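Local coordinates for protein organophosphorus hydrolase (Pseudomonas pseudoalcaligenes, PDB 4LE6) that is a zinc-dependent hydrolase of the metallo-beta-lactamase superfamily that probably cleaves phosphotriesters such as aryl dialkyl phosphates, at residues Gln255-Pro259 with Gln308-Trp312; Ile248-His252 with Ala293-Phe297. All coordinates share one frame; numbering follows the deposited sequence.

Interaction 1. Residues Gln255-Pro259 with Gln308-Trp312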
ATOM      1  N   GLN A 255      13.060   8.618   9.790  1.00 24.81           N
ATOM      2  CA  GLN A 255      13.955   9.538   9.097  1.00 28.62           C
ATOM      3  C   GLN A 255      13.256  10.590   8.231  1.00 28.19           C
ATOM      4  O   GLN A 255      13.905  11.509   7.747  1.00 25.65           O
ATOM      5  CB  GLN A 255      14.960   8.754   8.248  1.00 28.77           C
ATOM      6  CG  GLN A 255      15.943   7.916   9.077  1.00 27.84           C
ATOM      7  CD  GLN A 255      16.915   7.141   8.207  1.00 27.48           C
ATOM      8  OE1 GLN A 255      16.528   6.196   7.531  1.00 27.16           O
ATOM      9  NE2 GLN A 255      18.172   7.555   8.198  1.00 26.37           N
ATOM     10  N   PHE A 256      11.953  10.450   8.005  1.00 25.79           N
ATOM     11  CA  PHE A 256      11.182  11.567   7.476  1.00 25.47           C
ATOM     12  C   PHE A 256      10.975  12.563   8.603  1.00 27.50           C
ATOM     13  O   PHE A 256      11.327  13.744   8.471  1.00 26.83           O
ATOM     14  CB  PHE A 256       9.851  11.100   6.901  1.00 24.50           C
ATOM     15  CG  PHE A 256       9.971  10.470   5.534  1.00 22.81           C
ATOM     16  CD1 PHE A 256      10.083  11.259   4.405  1.00 21.49           C
ATOM     17  CD2 PHE A 256       9.951   9.093   5.379  1.00 21.01           C
ATOM     18  CE1 PHE A 256      10.178  10.680   3.134  1.00 21.39           C
ATOM     19  CE2 PHE A 256      10.048   8.513   4.119  1.00 22.87           C
ATOM     20  CZ  PHE A 256      10.165   9.306   2.997  1.00 21.53           C
ATOM     21  N   ALA A 257      10.449  12.090   9.732  1.00 26.27           N
ATOM     22  CA  ALA A 257      10.232  12.980  10.875  1.00 26.49           C
ATOM     23  C   ALA A 257      11.549  13.562  11.413  1.00 27.74           C
ATOM     24  O   ALA A 257      11.605  14.727  11.814  1.00 27.96           O
ATOM     25  CB  ALA A 257       9.490  12.254  11.978  1.00 27.76           C
ATOM     26  N   LYS A 258      12.604  12.750  11.426  1.00 27.30           N
ATOM     27  CA  LYS A 258      13.901  13.170  11.965  1.00 28.74           C
ATOM     28  C   LYS A 258      15.043  12.778  11.019  1.00 27.66           C
ATOM     29  O   LYS A 258      15.752  11.793  11.250  1.00 26.91           O
ATOM     30  CB  LYS A 258      14.088  12.576  13.360  1.00 32.83           C
ATOM     31  CG  LYS A 258      12.968  13.012  14.306  1.00 38.37           C
ATOM     32  CD  LYS A 258      13.347  12.890  15.774  1.00 47.65           C
ATOM     33  CE  LYS A 258      12.198  13.359  16.678  1.00 58.10           C
ATOM     34  NZ  LYS A 258      12.412  13.010  18.114  1.00 66.81           N
ATOM     35  N   PRO A 259      15.204  13.552   9.932  1.00 31.66           N
ATOM     36  CA  PRO A 259      16.231  13.249   8.924  1.00 30.03           C
ATOM     37  C   PRO A 259      17.624  13.267   9.533  1.00 29.42           C
ATOM     38  O   PRO A 259      18.525  12.679   8.941  1.00 28.72           O
ATOM     39  CB  PRO A 259      16.083  14.379   7.911  1.00 30.88           C
ATOM     40  CG  PRO A 259      14.680  14.868   8.074  1.00 35.90           C
ATOM     41  CD  PRO A 259      14.387  14.716   9.552  1.00 35.31           C
ATOM     42  N   GLN A 308       8.082  20.402  11.528  1.00 46.65           N
ATOM     43  CA  GLN A 308       9.429  19.876  11.723  1.00 50.51           C
ATOM     44  C   GLN A 308       9.571  18.606  10.889  1.00 40.33           C
ATOM     45  O   GLN A 308       8.700  17.740  10.920  1.00 38.99           O
ATOM     46  CB  GLN A 308       9.690  19.572  13.200  1.00 60.75           C
ATOM     47  CG  GLN A 308      11.091  19.964  13.661  1.00 70.59           C
ATOM     48  CD  GLN A 308      11.578  19.180  14.874  1.00 78.06           C
ATOM     49  OE1 GLN A 308      11.246  18.004  15.052  1.00 81.67           O
ATOM     50  NE2 GLN A 308      12.384  19.827  15.710  1.00 79.36           N
ATOM     51  N   GLY A 309      10.653  18.501  10.126  1.00 31.50           N
ATOM     52  CA  GLY A 309      10.893  17.315   9.328  1.00 28.93           C
ATOM     53  C   GLY A 309       9.840  17.147   8.247  1.00 30.36           C
ATOM     54  O   GLY A 309       9.256  18.132   7.781  1.00 28.35           O
ATOM     55  N   TYR A 310       9.582  15.895   7.872  1.00 25.92           N
ATOM     56  CA  TYR A 310       8.796  15.575   6.686  1.00 25.30           C
ATOM     57  C   TYR A 310       7.859  14.412   6.965  1.00 25.66           C
ATOM     58  O   TYR A 310       7.923  13.807   8.031  1.00 25.55           O
ATOM     59  CB  TYR A 310       9.727  15.215   5.511  1.00 24.23           C
ATOM     60  CG  TYR A 310      10.638  16.364   5.123  1.00 24.89           C
ATOM     61  CD1 TYR A 310      11.842  16.575   5.785  1.00 25.50           C
ATOM     62  CD2 TYR A 310      10.279  17.256   4.123  1.00 25.05           C
ATOM     63  CE1 TYR A 310      12.674  17.650   5.452  1.00 26.38           C
ATOM     64  CE2 TYR A 310      11.108  18.338   3.789  1.00 25.87           C
ATOM     65  CZ  TYR A 310      12.293  18.525   4.466  1.00 26.39           C
ATOM     66  OH  TYR A 310      13.119  19.576   4.149  1.00 29.97           O
ATOM     67  N   ALA A 311       6.993  14.113   6.001  1.00 25.06           N
ATOM     68  CA  ALA A 311       6.121  12.949   6.067  1.00 25.63           C
ATOM     69  C   ALA A 311       6.106  12.275   4.701  1.00 24.00           C
ATOM     70  O   ALA A 311       6.241  12.943   3.673  1.00 26.59           O
ATOM     71  CB  ALA A 311       4.714  13.346   6.480  1.00 30.44           C
ATOM     72  N   TRP A 312       5.956  10.955   4.706  1.00 22.65           N
ATOM     73  CA  TRP A 312       5.852  10.143   3.494  1.00 23.75           C
ATOM     74  C   TRP A 312       4.379   9.885   3.224  1.00 22.69           C
ATOM     75  O   TRP A 312       3.650   9.535   4.144  1.00 25.50           O
ATOM     76  CB  TRP A 312       6.556   8.817   3.737  1.00 24.37           C
ATOM     77  CG  TRP A 312       6.427   7.800   2.646  1.00 22.67           C
ATOM     78  CD1 TRP A 312       5.901   6.541   2.752  1.00 23.41           C
ATOM     79  CD2 TRP A 312       6.881   7.930   1.289  1.00 18.61           C
ATOM     80  NE1 TRP A 312       5.979   5.892   1.531  1.00 21.62           N
ATOM     81  CE2 TRP A 312       6.575   6.726   0.624  1.00 18.87           C
ATOM     82  CE3 TRP A 312       7.504   8.953   0.569  1.00 20.08           C
ATOM     83  CZ2 TRP A 312       6.874   6.519  -0.724  1.00 18.43           C
ATOM     84  CZ3 TRP A 312       7.798   8.740  -0.780  1.00 22.64           C
ATOM     85  CH2 TRP A 312       7.484   7.537  -1.399  1.00 21.87           C
TER
HETATM   86  O   HOH W   1      13.064  16.967  12.679  1.00 41.61           O
HETATM   87  O   HOH W   2       8.848  15.833  12.728  1.00 76.09           O

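Interaction 2. Residues Ile248-His252 with Ala293-Phe297. With ZN (zinc ion), chain K.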
ATOM      1  N   ILE A 248      18.470   7.012   0.225  1.00 23.90           N
ATOM      2  CA  ILE A 248      18.330   8.307   0.912  1.00 25.24           C
ATOM      3  C   ILE A 248      17.879   8.120   2.350  1.00 26.17           C
ATOM      4  O   ILE A 248      18.294   8.841   3.253  1.00 26.42           O
ATOM      5  CB  ILE A 248      17.276   9.193   0.198  1.00 26.70           C
ATOM      6  CG1 ILE A 248      17.755   9.542  -1.207  1.00 28.59           C
ATOM      7  CG2 ILE A 248      16.953  10.465   1.015  1.00 27.34           C
ATOM      8  CD1 ILE A 248      19.171  10.157  -1.262  1.00 30.79           C
ATOM      9  N   LEU A 249      17.019   7.143   2.577  1.00 24.98           N
ATOM     10  CA  LEU A 249      16.718   6.783   3.942  1.00 28.22           C
ATOM     11  C   LEU A 249      16.293   5.341   4.001  1.00 25.24           C
ATOM     12  O   LEU A 249      15.901   4.741   3.003  1.00 24.26           O
ATOM     13  CB  LEU A 249      15.692   7.717   4.584  1.00 32.36           C
ATOM     14  CG  LEU A 249      14.288   7.836   4.003  1.00 31.63           C
ATOM     15  CD1 LEU A 249      13.339   6.823   4.649  1.00 27.53           C
ATOM     16  CD2 LEU A 249      13.791   9.253   4.221  1.00 29.88           C
ATOM     17  N   LEU A 250      16.434   4.805   5.194  1.00 23.08           N
ATOM     18  CA  LEU A 250      16.295   3.394   5.457  1.00 29.86           C
ATOM     19  C   LEU A 250      15.059   3.074   6.288  1.00 29.31           C
ATOM     20  O   LEU A 250      14.598   1.943   6.273  1.00 27.96           O
ATOM     21  CB  LEU A 250      17.519   2.935   6.229  1.00 38.16           C
ATOM     22  CG  LEU A 250      18.107   1.604   5.780  1.00 52.75           C
ATOM     23  CD1 LEU A 250      19.255   1.844   4.800  1.00 53.28           C
ATOM     24  CD2 LEU A 250      18.549   0.855   7.014  1.00 64.60           C
ATOM     25  N   ASN A 251      14.545   4.054   7.028  1.00 27.36           N
ATOM     26  CA  ASN A 251      13.392   3.821   7.904  1.00 25.58           C
ATOM     27  C   ASN A 251      12.401   4.969   7.817  1.00 23.31           C
ATOM     28  O   ASN A 251      12.666   6.065   8.318  1.00 22.38           O
ATOM     29  CB  ASN A 251      13.859   3.631   9.346  1.00 23.51           C
ATOM     30  CG  ASN A 251      12.740   3.172  10.277  1.00 27.99           C
ATOM     31  OD1 ASN A 251      11.633   3.710  10.252  1.00 26.93           O
ATOM     32  ND2 ASN A 251      13.027   2.169  11.101  1.00 32.00           N
ATOM     33  N   HIS A 252      11.266   4.713   7.174  1.00 23.29           N
ATOM     34  CA  HIS A 252      10.283   5.748   6.882  1.00 24.37           C
ATOM     35  C   HIS A 252       9.642   6.282   8.168  1.00 26.24           C
ATOM     36  O   HIS A 252       9.152   7.411   8.197  1.00 26.63           O
ATOM     37  CB  HIS A 252       9.185   5.186   5.989  1.00 26.11           C
ATOM     38  CG  HIS A 252       8.254   4.273   6.716  1.00 26.42           C
ATOM     39  ND1 HIS A 252       8.579   2.967   7.007  1.00 30.76           N
ATOM     40  CD2 HIS A 252       7.034   4.488   7.260  1.00 25.22           C
ATOM     41  CE1 HIS A 252       7.588   2.407   7.678  1.00 31.51           C
ATOM     42  NE2 HIS A 252       6.638   3.310   7.846  1.00 32.01           N
ATOM     43  N   ALA A 293      14.099   2.591  -2.339  1.00 17.74           N
ATOM     44  CA  ALA A 293      14.519   1.204  -2.229  1.00 18.64           C
ATOM     45  C   ALA A 293      14.118   0.549  -0.920  1.00 20.66           C
ATOM     46  O   ALA A 293      13.917  -0.674  -0.864  1.00 17.87           O
ATOM     47  CB  ALA A 293      16.018   1.107  -2.410  1.00 21.20           C
ATOM     48  N   HIS A 294      14.010   1.336   0.147  1.00 22.36           N
ATOM     49  CA  HIS A 294      13.693   0.764   1.463  1.00 21.03           C
ATOM     50  C   HIS A 294      12.441   1.348   2.100  1.00 20.18           C
ATOM     51  O   HIS A 294      12.212   1.210   3.312  1.00 20.06           O
ATOM     52  CB  HIS A 294      14.898   0.892   2.397  1.00 22.39           C
ATOM     53  CG  HIS A 294      16.105   0.174   1.880  1.00 25.56           C
ATOM     54  ND1 HIS A 294      16.091  -1.173   1.588  1.00 24.37           N
ATOM     55  CD2 HIS A 294      17.341   0.619   1.554  1.00 23.81           C
ATOM     56  CE1 HIS A 294      17.268  -1.530   1.112  1.00 21.40           C
ATOM     57  NE2 HIS A 294      18.043  -0.461   1.072  1.00 21.62           N
ATOM     58  N   LEU A 295      11.603   1.956   1.275  1.00 17.80           N
ATOM     59  CA  LEU A 295      10.300   2.419   1.730  1.00 18.77           C
ATOM     60  C   LEU A 295       9.337   1.232   1.592  1.00 18.91           C
ATOM     61  O   LEU A 295       9.600   0.327   0.804  1.00 18.76           O
ATOM     62  CB  LEU A 295       9.837   3.624   0.901  1.00 18.35           C
ATOM     63  CG  LEU A 295      10.790   4.824   0.963  1.00 20.32           C
ATOM     64  CD1 LEU A 295      10.290   5.952   0.068  1.00 22.65           C
ATOM     65  CD2 LEU A 295      10.973   5.322   2.392  1.00 19.89           C
ATOM     66  N   PRO A 296       8.252   1.214   2.380  1.00 17.63           N
ATOM     67  CA  PRO A 296       7.290   0.108   2.305  1.00 18.25           C
ATOM     68  C   PRO A 296       6.793  -0.071   0.881  1.00 17.98           C
ATOM     69  O   PRO A 296       6.426   0.903   0.226  1.00 18.28           O
ATOM     70  CB  PRO A 296       6.181   0.548   3.251  1.00 17.88           C
ATOM     71  CG  PRO A 296       6.851   1.487   4.209  1.00 19.67           C
ATOM     72  CD  PRO A 296       7.825   2.229   3.356  1.00 18.83           C
ATOM     73  N   PHE A 297       6.872  -1.298   0.385  1.00 20.80           N
ATOM     74  CA  PHE A 297       6.594  -1.584  -1.017  1.00 22.06           C
ATOM     75  C   PHE A 297       5.166  -1.153  -1.321  1.00 20.81           C
ATOM     76  O   PHE A 297       4.283  -1.363  -0.480  1.00 20.05           O
ATOM     77  CB  PHE A 297       6.748  -3.092  -1.267  1.00 20.94           C
ATOM     78  CG  PHE A 297       6.406  -3.488  -2.644  1.00 19.79           C
ATOM     79  CD1 PHE A 297       7.346  -3.382  -3.652  1.00 17.53           C
ATOM     80  CD2 PHE A 297       5.126  -3.924  -2.957  1.00 21.30           C
ATOM     81  CE1 PHE A 297       7.023  -3.706  -4.955  1.00 17.45           C
ATOM     82  CE2 PHE A 297       4.802  -4.251  -4.257  1.00 20.75           C
ATOM     83  CZ  PHE A 297       5.758  -4.139  -5.257  1.00 16.49           C
TER
HETATM   84 ZN    ZN K 406      19.973  -0.647   0.392  1.00 20.50          ZN
HETATM   85  O   HOH W   3      15.087   4.309   0.411  1.00 25.19           O
HETATM   86  O   HOH W   4      11.331   2.186   5.644  1.00 19.18           O
HETATM   87  O   HOH W   5      21.643  -1.013   1.033  1.00 14.52           O

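Interaction 1. Residues Gln255-Pro259 with Gln308-Trp312
Phe256 meets Gly309, Tyr310, Ala311 and Trp312 with both backbone and ring. Its carbonyl accepts the backbone N-H of Tyr310, with Tyr310 N 2.8 Å from Phe256 O. The bond is bent at the hydrogen (143°), and the donor stands well above the carbonyl plane, so it does not follow a lone pair. This is the one direct hydrogen bond between the two segments. The Phe256 ring, with CG beside the backbone N (chi1 -78°), reaches along the strand to Trp312, whose CB sits over one ring face, 3.7 Å from the centroid and 18° off the normal, as a CH-pi contact. The indole itself is slid aside: its five-membered ring lies nearly parallel to the phenyl ring, but the centroids are 5.3 Å apart and overlap is slight. Tyr310 CB meets the edge of the phenyl ring, near its plane.

Ala257 contributes chiefly its carbonyl. A water links it to the main chain of Gln308, 3.1 Å from Ala257 O and 2.6 Å from Gln308 O. Gly309, at positive phi, brings its CA to 3.7 Å from both Phe256 O and Ala257 O. Pro259 then lays CG against the edge of the Tyr310 ring, 4.0 Å from CD1.

The loop following helix 252-255 thus rests on strand 310-314, the outermost strand, within this chain, of one of the two mixed sheets of the metallo-beta-lactamase alpha-beta/beta-alpha sandwich. Helix 269-286 packs on both partners, through Leu280 on Phe256 and Ala281 on Tyr310, while Val303 of the adjacent strand 300-305 touches the same two side chains.

Interaction 2. Residues Ile248-His252 with Ala293-Phe297
The His252 ring takes Pro296 over one face: CG of the proline stands 3.8 Å from the imidazole centroid and 19° off its normal, a CH-pi contact displaced toward the ND1 side of the rim, where Pro296 CG comes within 3.6 Å of His252 ND1. A water lies in the ring plane at the edge. With chi1 at 74°, CG of His252 is set between the backbone N and the carbonyl carbon, which brings the ring across the proline obliquely. The other imidazole, His294, has Ala293 CB above the centre of one face, and Leu250 CD1 approaches its CD2 at 4.0 Å, the two side chains running side by side in the same direction.

His294 NE2 binds a zinc ion at 2.1 Å, and the ion also carries a water. Asp143, His144 and Asp247 complete this site; Asp247 also ligates the second zinc, making the two-metal centre of the metallo-beta-lactamase fold, at the ends of the strands of its alpha-beta/beta-alpha sandwich. Ala88 O accepts a hydrogen bond from His294 ND1, a second-shell bond that fixes the rotation of the ring and would tend to make NE2 a richer donor.

Two waters join the loop backbones. One donates to Leu249 O and accepts from His294 N; the other, the water at the His252 ring edge, donates a hydrogen bond to His294 O, 2.7 Å away, accepts from His252 N, 3.0 Å away, and bonds only weakly to Leu250 O. Leu249 CD1 also meets Leu295 CD2 at 3.6 Å, the two side chains crossing at about a right angle. Glu316 of the second subunit packs on both His252 and Pro296.

Along the chain the two contacts interlock, their segments alternating, and their centres are about 12 Å apart. The centre of interaction 2 lies about 6 Å from that of the chain, and the contact includes a zinc ligand; the centre of interaction 1 is about 17 Å out, at the sheet's last strand within this chain, and the contact includes the exposed Gln308. Both draw on the region around helix 252-255. Gln255 OE1 probably accepts a hydrogen bond from Leu250 N, at 2.7 Å, while Phe256 CE2 packs on Leu249 CD1 and Trp312 CH2 on Leu295 CD1. Their chemistry differs: a direct main-chain bond and aromatic packing in interaction 1, water-mediated backbone links and metal coordination in interaction 2.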